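Local coordinates for protein alkaline phosphatase D (Bacillus subtilis, PDB 2YEQ) that hydrolyses phosphate esters, acting as a phosphodiesterase and alkaline phosphatase whose active site holds iron and calcium, at residues V114-F119 / R444-P449; A323-L328 / H450-D455. All blocks are in the same frame, centred on the assembly; numbering follows the deposited sequence.

Interaction 1: V114-F119 / R444-P449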
loop_
_atom_site.group_PDB
_atom_site.type_symbol
_atom_site.label_atom_id
_atom_site.label_comp_id
_atom_site.label_asym_id
_atom_site.label_seq_id
_atom_site.Cartn_x
_atom_site.Cartn_y
_atom_site.Cartn_z
ATOM N N VAL A 114 19.851 14.595 7.480
ATOM C CA VAL A 114 19.196 15.035 6.257
ATOM C C VAL A 114 18.117 16.054 6.551
ATOM O O VAL A 114 17.337 15.879 7.483
ATOM C CB VAL A 114 18.633 13.827 5.455
ATOM C CG1 VAL A 114 19.780 12.916 5.039
ATOM C CG2 VAL A 114 17.677 13.048 6.271
ATOM N N PRO A 115 18.056 17.122 5.750
ATOM C CA PRO A 115 17.104 18.212 5.984
ATOM C C PRO A 115 15.687 17.983 5.484
ATOM O O PRO A 115 14.767 18.657 5.950
ATOM C CB PRO A 115 17.701 19.375 5.167
ATOM C CG PRO A 115 18.429 18.723 4.081
ATOM C CD PRO A 115 19.033 17.487 4.712
ATOM N N GLN A 116 15.498 17.077 4.522
ATOM C CA GLN A 116 14.183 16.905 3.908
ATOM C C GLN A 116 14.041 15.530 3.236
ATOM O O GLN A 116 15.032 14.911 2.834
ATOM C CB GLN A 116 13.926 18.012 2.893
ATOM C CG GLN A 116 12.506 18.093 2.371
ATOM C CD GLN A 116 12.274 19.309 1.475
ATOM O OE1 GLN A 116 12.085 20.414 1.957
ATOM N NE2 GLN A 116 12.246 19.089 0.169
ATOM N N MET A 117 12.799 15.064 3.169
ATOM C CA MET A 117 12.445 13.824 2.490
ATOM C C MET A 117 11.097 14.060 1.852
ATOM O O MET A 117 10.213 14.678 2.466
ATOM C CB MET A 117 12.328 12.686 3.513
ATOM C CG MET A 117 11.893 11.366 2.914
ATOM S SD MET A 117 11.647 10.107 4.155
ATOM C CE MET A 117 11.576 8.641 3.088
ATOM N N THR A 118 10.921 13.580 0.626
ATOM C CA THR A 118 9.621 13.635 -0.027
ATOM C C THR A 118 9.276 12.233 -0.547
ATOM O O THR A 118 10.113 11.579 -1.164
ATOM C CB THR A 118 9.608 14.641 -1.211
ATOM O OG1 THR A 118 10.060 15.921 -0.744
ATOM C CG2 THR A 118 8.211 14.792 -1.796
ATOM N N PHE A 119 8.052 11.790 -0.293
ATOM C CA PHE A 119 7.626 10.455 -0.743
ATOM C C PHE A 119 6.149 10.523 -1.027
ATOM O O PHE A 119 5.508 11.526 -0.710
ATOM C CB PHE A 119 8.024 9.364 0.260
ATOM C CG PHE A 119 7.304 9.420 1.593
ATOM C CD1 PHE A 119 6.072 8.825 1.748
ATOM C CD2 PHE A 119 7.884 10.032 2.697
ATOM C CE1 PHE A 119 5.399 8.847 2.983
ATOM C CE2 PHE A 119 7.228 10.048 3.934
ATOM C CZ PHE A 119 5.971 9.442 4.062
ATOM N N ARG A 444 1.091 12.820 -1.036
ATOM C CA ARG A 444 2.508 13.167 -1.103
ATOM C C ARG A 444 2.962 13.801 0.211
ATOM O O ARG A 444 2.370 14.779 0.668
ATOM C CB ARG A 444 2.735 14.171 -2.251
ATOM C CG ARG A 444 4.181 14.581 -2.437
ATOM C CD ARG A 444 4.320 15.592 -3.592
ATOM N NE ARG A 444 3.661 16.844 -3.279
ATOM C CZ ARG A 444 3.214 17.745 -4.159
ATOM N NH1 ARG A 444 3.343 17.575 -5.469
ATOM N NH2 ARG A 444 2.631 18.848 -3.717
ATOM N N CYS A 445 4.009 13.260 0.811
ATOM C CA CYS A 445 4.482 13.751 2.091
ATOM C C CYS A 445 5.856 14.426 1.937
ATOM O O CYS A 445 6.746 13.893 1.285
ATOM C CB CYS A 445 4.537 12.622 3.119
ATOM S SG CYS A 445 2.846 12.064 3.599
ATOM N N THR A 446 6.013 15.588 2.581
ATOM C CA THR A 446 7.296 16.293 2.641
ATOM C C THR A 446 7.674 16.492 4.083
ATOM O O THR A 446 6.930 17.080 4.854
ATOM C CB THR A 446 7.213 17.658 1.948
ATOM O OG1 THR A 446 6.736 17.481 0.609
ATOM C CG2 THR A 446 8.586 18.319 1.918
ATOM N N VAL A 447 8.804 15.941 4.467
ATOM C CA VAL A 447 9.168 15.846 5.851
ATOM C C VAL A 447 10.443 16.613 6.116
ATOM O O VAL A 447 11.434 16.417 5.421
ATOM C CB VAL A 447 9.404 14.383 6.250
ATOM C CG1 VAL A 447 9.723 14.272 7.765
ATOM C CG2 VAL A 447 8.170 13.534 5.846
ATOM N N THR A 448 10.413 17.439 7.160
ATOM C CA THR A 448 11.588 18.117 7.682
ATOM C C THR A 448 11.636 17.837 9.177
ATOM O O THR A 448 10.650 17.382 9.737
ATOM C CB THR A 448 11.490 19.661 7.414
ATOM O OG1 THR A 448 10.335 20.194 8.063
ATOM C CG2 THR A 448 11.357 19.933 5.909
ATOM N N PRO A 449 12.751 18.146 9.840
ATOM C CA PRO A 449 12.888 17.813 11.262
ATOM C C PRO A 449 11.780 18.329 12.178
ATOM O O PRO A 449 11.449 17.649 13.145
ATOM C CB PRO A 449 14.241 18.418 11.633
ATOM C CG PRO A 449 15.024 18.337 10.374
ATOM C CD PRO A 449 14.011 18.699 9.310
#
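Met117 exchanges two backbone hydrogen bonds with Val447, and Phe119 two with Cys445, setting strands 117-122 and 440-448 edge to edge as antiparallel neighbours in the large mixed sheet of the calcineurin-like phosphatase fold. Val447 N gives the straighter bond of the first pair, 2.8 Å to Met117 O at an N-H...O angle of 166°, while Met117 N reaches Val447 O at 3.0 Å. Phe119 N meets Cys445 O, and Cys445 N returns a bond to Phe119 O. Between these pairs lies the non-hydrogen-bonded pair Thr118 and Thr446, where CA-H...O contacts such as Thr118 CA to Cys445 O at 3.2 Å supplement the hydrogen bonds.

On the face carrying the threonines, beta-branched residues suit an extended backbone. Thr118 and Thr446 lie side by side, and the extended Gln116 crosses Thr446, its CD 3.8 Å from Thr446 CG2. Arg444 lays its aliphatic CG beside Thr118 CG2 and sends its guanidinium group to salt bridges with Asp455 and Glu141.

The face bearing Met117, Phe119, Cys445 and Val447 is apolar and buried. With its CG set between the backbone N and the carbonyl carbon (chi1 67°), Phe119 swings its ring across the neighbouring strand; there Cys445 CB sits over one ring face, its sulfur stands obliquely at 4.7 Å from the Phe119 ring centroid, and Val447 CG2 touches Phe119 CE2. Replacing Phe119 by an alanine would remove the ring and is likely to open a gap over Cys445 CB and take an aromatic neighbour from Val447 CG2. Leu145 and Phe147 of strand 145-148 also pack against the ring. From strand 440-448 the nearest approach to it is Cys445 CB to Phe119 CZ, 3.6 Å.

Interaction 2: A323-L328 / H450-D455. With PE5 (3,6,9,12,15,18,21,24-octaoxahexacosan-1-ol), chain H.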
loop_
_atom_site.group_PDB
_atom_site.type_symbol
_atom_site.label_atom_id
_atom_site.label_comp_id
_atom_site.label_asym_id
_atom_site.label_seq_id
_atom_site.Cartn_x
_atom_site.Cartn_y
_atom_site.Cartn_z
ATOM N N ALA A 323 15.194 9.197 15.834
ATOM C CA ALA A 323 14.866 9.975 14.644
ATOM C C ALA A 323 13.902 11.080 14.988
ATOM O O ALA A 323 13.223 11.002 15.991
ATOM C CB ALA A 323 14.271 9.074 13.548
ATOM N N HIS A 324 13.835 12.110 14.144
ATOM C CA HIS A 324 12.858 13.197 14.312
ATOM C C HIS A 324 11.411 12.756 14.183
ATOM O O HIS A 324 10.523 13.409 14.737
ATOM C CB HIS A 324 13.100 14.330 13.309
ATOM C CG HIS A 324 14.352 15.105 13.583
ATOM N ND1 HIS A 324 14.482 15.938 14.671
ATOM C CD2 HIS A 324 15.544 15.135 12.938
ATOM C CE1 HIS A 324 15.698 16.460 14.678
ATOM N NE2 HIS A 324 16.366 15.981 13.644
ATOM N N TRP A 325 11.167 11.675 13.432
ATOM C CA TRP A 325 9.820 11.143 13.246
ATOM C C TRP A 325 9.807 9.608 13.333
ATOM O O TRP A 325 10.780 8.935 12.966
ATOM C CB TRP A 325 9.273 11.562 11.890
ATOM C CG TRP A 325 9.161 13.053 11.717
ATOM C CD1 TRP A 325 10.076 13.881 11.140
ATOM C CD2 TRP A 325 8.097 13.876 12.155
ATOM N NE1 TRP A 325 9.633 15.186 11.175
ATOM C CE2 TRP A 325 8.416 15.210 11.794
ATOM C CE3 TRP A 325 6.895 13.625 12.817
ATOM C CZ2 TRP A 325 7.580 16.274 12.086
ATOM C CZ3 TRP A 325 6.070 14.663 13.087
ATOM C CH2 TRP A 325 6.408 15.986 12.723
ATOM N N ASN A 326 8.705 9.074 13.838
ATOM C CA ASN A 326 8.481 7.617 13.918
ATOM C C ASN A 326 7.240 7.357 13.112
ATOM O O ASN A 326 6.214 7.982 13.339
ATOM C CB ASN A 326 8.277 7.195 15.365
ATOM C CG ASN A 326 9.539 7.233 16.147
ATOM O OD1 ASN A 326 10.482 6.519 15.836
ATOM N ND2 ASN A 326 9.578 8.072 17.191
ATOM N N VAL A 327 7.352 6.498 12.104
ATOM C CA VAL A 327 6.276 6.341 11.119
ATOM C C VAL A 327 5.793 4.888 11.140
ATOM O O VAL A 327 6.617 3.981 11.214
ATOM C CB VAL A 327 6.763 6.720 9.713
ATOM C CG1 VAL A 327 5.614 6.635 8.662
ATOM C CG2 VAL A 327 7.374 8.155 9.734
ATOM N N LEU A 328 4.475 4.719 11.151
ATOM C CA LEU A 328 3.826 3.424 10.957
ATOM C C LEU A 328 3.215 3.394 9.555
ATOM O O LEU A 328 2.212 4.015 9.293
ATOM C CB LEU A 328 2.728 3.190 12.003
ATOM C CG LEU A 328 3.066 3.218 13.495
ATOM C CD1 LEU A 328 1.891 2.582 14.313
ATOM C CD2 LEU A 328 4.382 2.565 13.736
ATOM N N HIS A 450 11.197 19.486 11.874
ATOM C CA HIS A 450 10.201 20.080 12.772
ATOM C C HIS A 450 8.823 20.167 12.178
ATOM O O HIS A 450 7.894 20.679 12.811
ATOM C CB HIS A 450 10.674 21.473 13.220
ATOM C CG HIS A 450 12.016 21.445 13.882
ATOM N ND1 HIS A 450 12.325 20.554 14.889
ATOM C CD2 HIS A 450 13.149 22.144 13.637
ATOM C CE1 HIS A 450 13.585 20.718 15.254
ATOM N NE2 HIS A 450 14.106 21.682 14.512
ATOM N N GLN A 451 8.670 19.655 10.966
ATOM C CA GLN A 451 7.399 19.721 10.302
ATOM C C GLN A 451 7.124 18.558 9.332
ATOM O O GLN A 451 7.991 18.188 8.537
ATOM C CB GLN A 451 7.363 21.005 9.536
ATOM C CG GLN A 451 6.058 21.300 8.957
ATOM C CD GLN A 451 6.071 22.626 8.227
ATOM O OE1 GLN A 451 6.076 23.700 8.852
ATOM N NE2 GLN A 451 6.109 22.561 6.895
ATOM N N TRP A 452 5.895 18.054 9.369
ATOM C CA TRP A 452 5.421 17.033 8.426
ATOM C C TRP A 452 4.306 17.648 7.628
ATOM O O TRP A 452 3.313 18.088 8.189
ATOM C CB TRP A 452 4.886 15.809 9.169
ATOM C CG TRP A 452 4.569 14.632 8.261
ATOM C CD1 TRP A 452 3.589 14.550 7.334
ATOM C CD2 TRP A 452 5.276 13.399 8.218
ATOM N NE1 TRP A 452 3.642 13.323 6.688
ATOM C CE2 TRP A 452 4.662 12.593 7.236
ATOM C CE3 TRP A 452 6.378 12.899 8.900
ATOM C CZ2 TRP A 452 5.117 11.315 6.928
ATOM C CZ3 TRP A 452 6.820 11.596 8.604
ATOM C CH2 TRP A 452 6.193 10.838 7.620
ATOM N N LYS A 453 4.447 17.656 6.313
ATOM C CA LYS A 453 3.377 18.114 5.451
ATOM C C LYS A 453 2.846 16.971 4.585
ATOM O O LYS A 453 3.636 16.218 4.010
ATOM C CB LYS A 453 3.865 19.240 4.542
ATOM C CG LYS A 453 2.822 19.688 3.537
ATOM C CD LYS A 453 2.990 21.155 3.125
ATOM C CE LYS A 453 4.300 21.410 2.504
ATOM N NZ LYS A 453 4.371 22.776 1.817
ATOM N N ALA A 454 1.525 16.880 4.506
ATOM C CA ALA A 454 0.825 15.921 3.670
ATOM C C ALA A 454 -0.013 16.679 2.678
ATOM O O ALA A 454 -0.864 17.479 3.074
ATOM C CB ALA A 454 -0.078 15.004 4.534
ATOM N N ASP A 455 0.221 16.425 1.390
ATOM C CA ASP A 455 -0.618 16.915 0.308
ATOM C C ASP A 455 -1.482 15.800 -0.276
ATOM O O ASP A 455 -0.950 14.762 -0.683
ATOM C CB ASP A 455 0.273 17.451 -0.828
ATOM C CG ASP A 455 1.194 18.616 -0.386
ATOM O OD1 ASP A 455 0.796 19.412 0.487
ATOM O OD2 ASP A 455 2.322 18.728 -0.923
HETATM C C48 PE5 H . 4.618 20.740 -1.561
HETATM C C50 PE5 H . 5.713 21.769 -1.325
HETATM O O1 PE5 H . 6.012 21.833 0.075
HETATM C C1 PE5 H . 7.398 21.954 0.409
HETATM C C2 PE5 H . 7.646 21.649 1.888
HETATM O O2 PE5 H . 7.615 22.849 2.659
HETATM C C3 PE5 H . 7.349 22.720 4.062
HETATM C C4 PE5 H . 7.065 24.111 4.628
HETATM O O3 PE5 H . 5.681 24.280 4.981
HETATM C C5 PE5 H . 5.030 25.233 4.141
HETATM C C6 PE5 H . 3.571 25.458 4.470
HETATM O O4 PE5 H . 2.899 25.938 3.299
HETATM C C7 PE5 H . 2.226 24.910 2.584
HETATM C C8 PE5 H . 1.806 25.312 1.190
HETATM O O5 PE5 H . 1.821 24.151 0.346
HETATM C C9 PE5 H . 0.508 23.618 0.193
#
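Trp325 and Trp452 meet edge-to-face in the buried layer between the two sheets of the phosphatase beta sandwich: strand 325-329 belongs to the seven-stranded sheet, strand 451-459 to the larger one. The axes of 325-328 and 451-455 approach to 10.3 Å, a spacing between layers that large aromatic side chains span. The Trp452 edge points at the face of Trp325, planes at 73°, with Trp452 CE3 3.8 Å from Trp325 CD2. The same face receives Trp452 CB, a CH-pi contact over the six-membered ring. CG anti to the backbone N (chi1 -171°) sends the Trp452 indole past Trp325 to Val327, whose CG2 touches Trp452 CH2 at 3.6 Å; a compact valine fits beside so broad a ring. Trp325 NE1 finds its acceptor in Thr448 O, and Lys479 adds a cation-pi contact.

At the margin the side chains are looser: His450 ND1 stays 5.1 Å from His324 ND1. On the other face of strand 451-459, long polar chains meet a bound polyether, probably from the crystallisation liquor. Gln451 NE2 donates to its O3, while Lys453, bent at chi3, brings NZ to 2.6 Å from PE5 O1 and 3.2 Å from PE5 O5.

Overall arrangement
After three earlier strands of the larger sheet, residues 114-119 lead into its strand 117-122, and interaction 1 closes a loop of 324 residues when strand 440-448 comes alongside. Within that loop lies 323-328, on the second sheet; interaction 2 packs it against 450-455, beyond the end of the loop, closing one of 121 residues, so the two contacts cross. Because 450-455 directly follows 444-449, one hairpin serves both: strand 440-448 joins 117-122 within the sheet, while strand 451-459, next to it, carries the tryptophan that meets the second sheet. Cys445 SG packs on Trp452 NE1, joining the contacts directly.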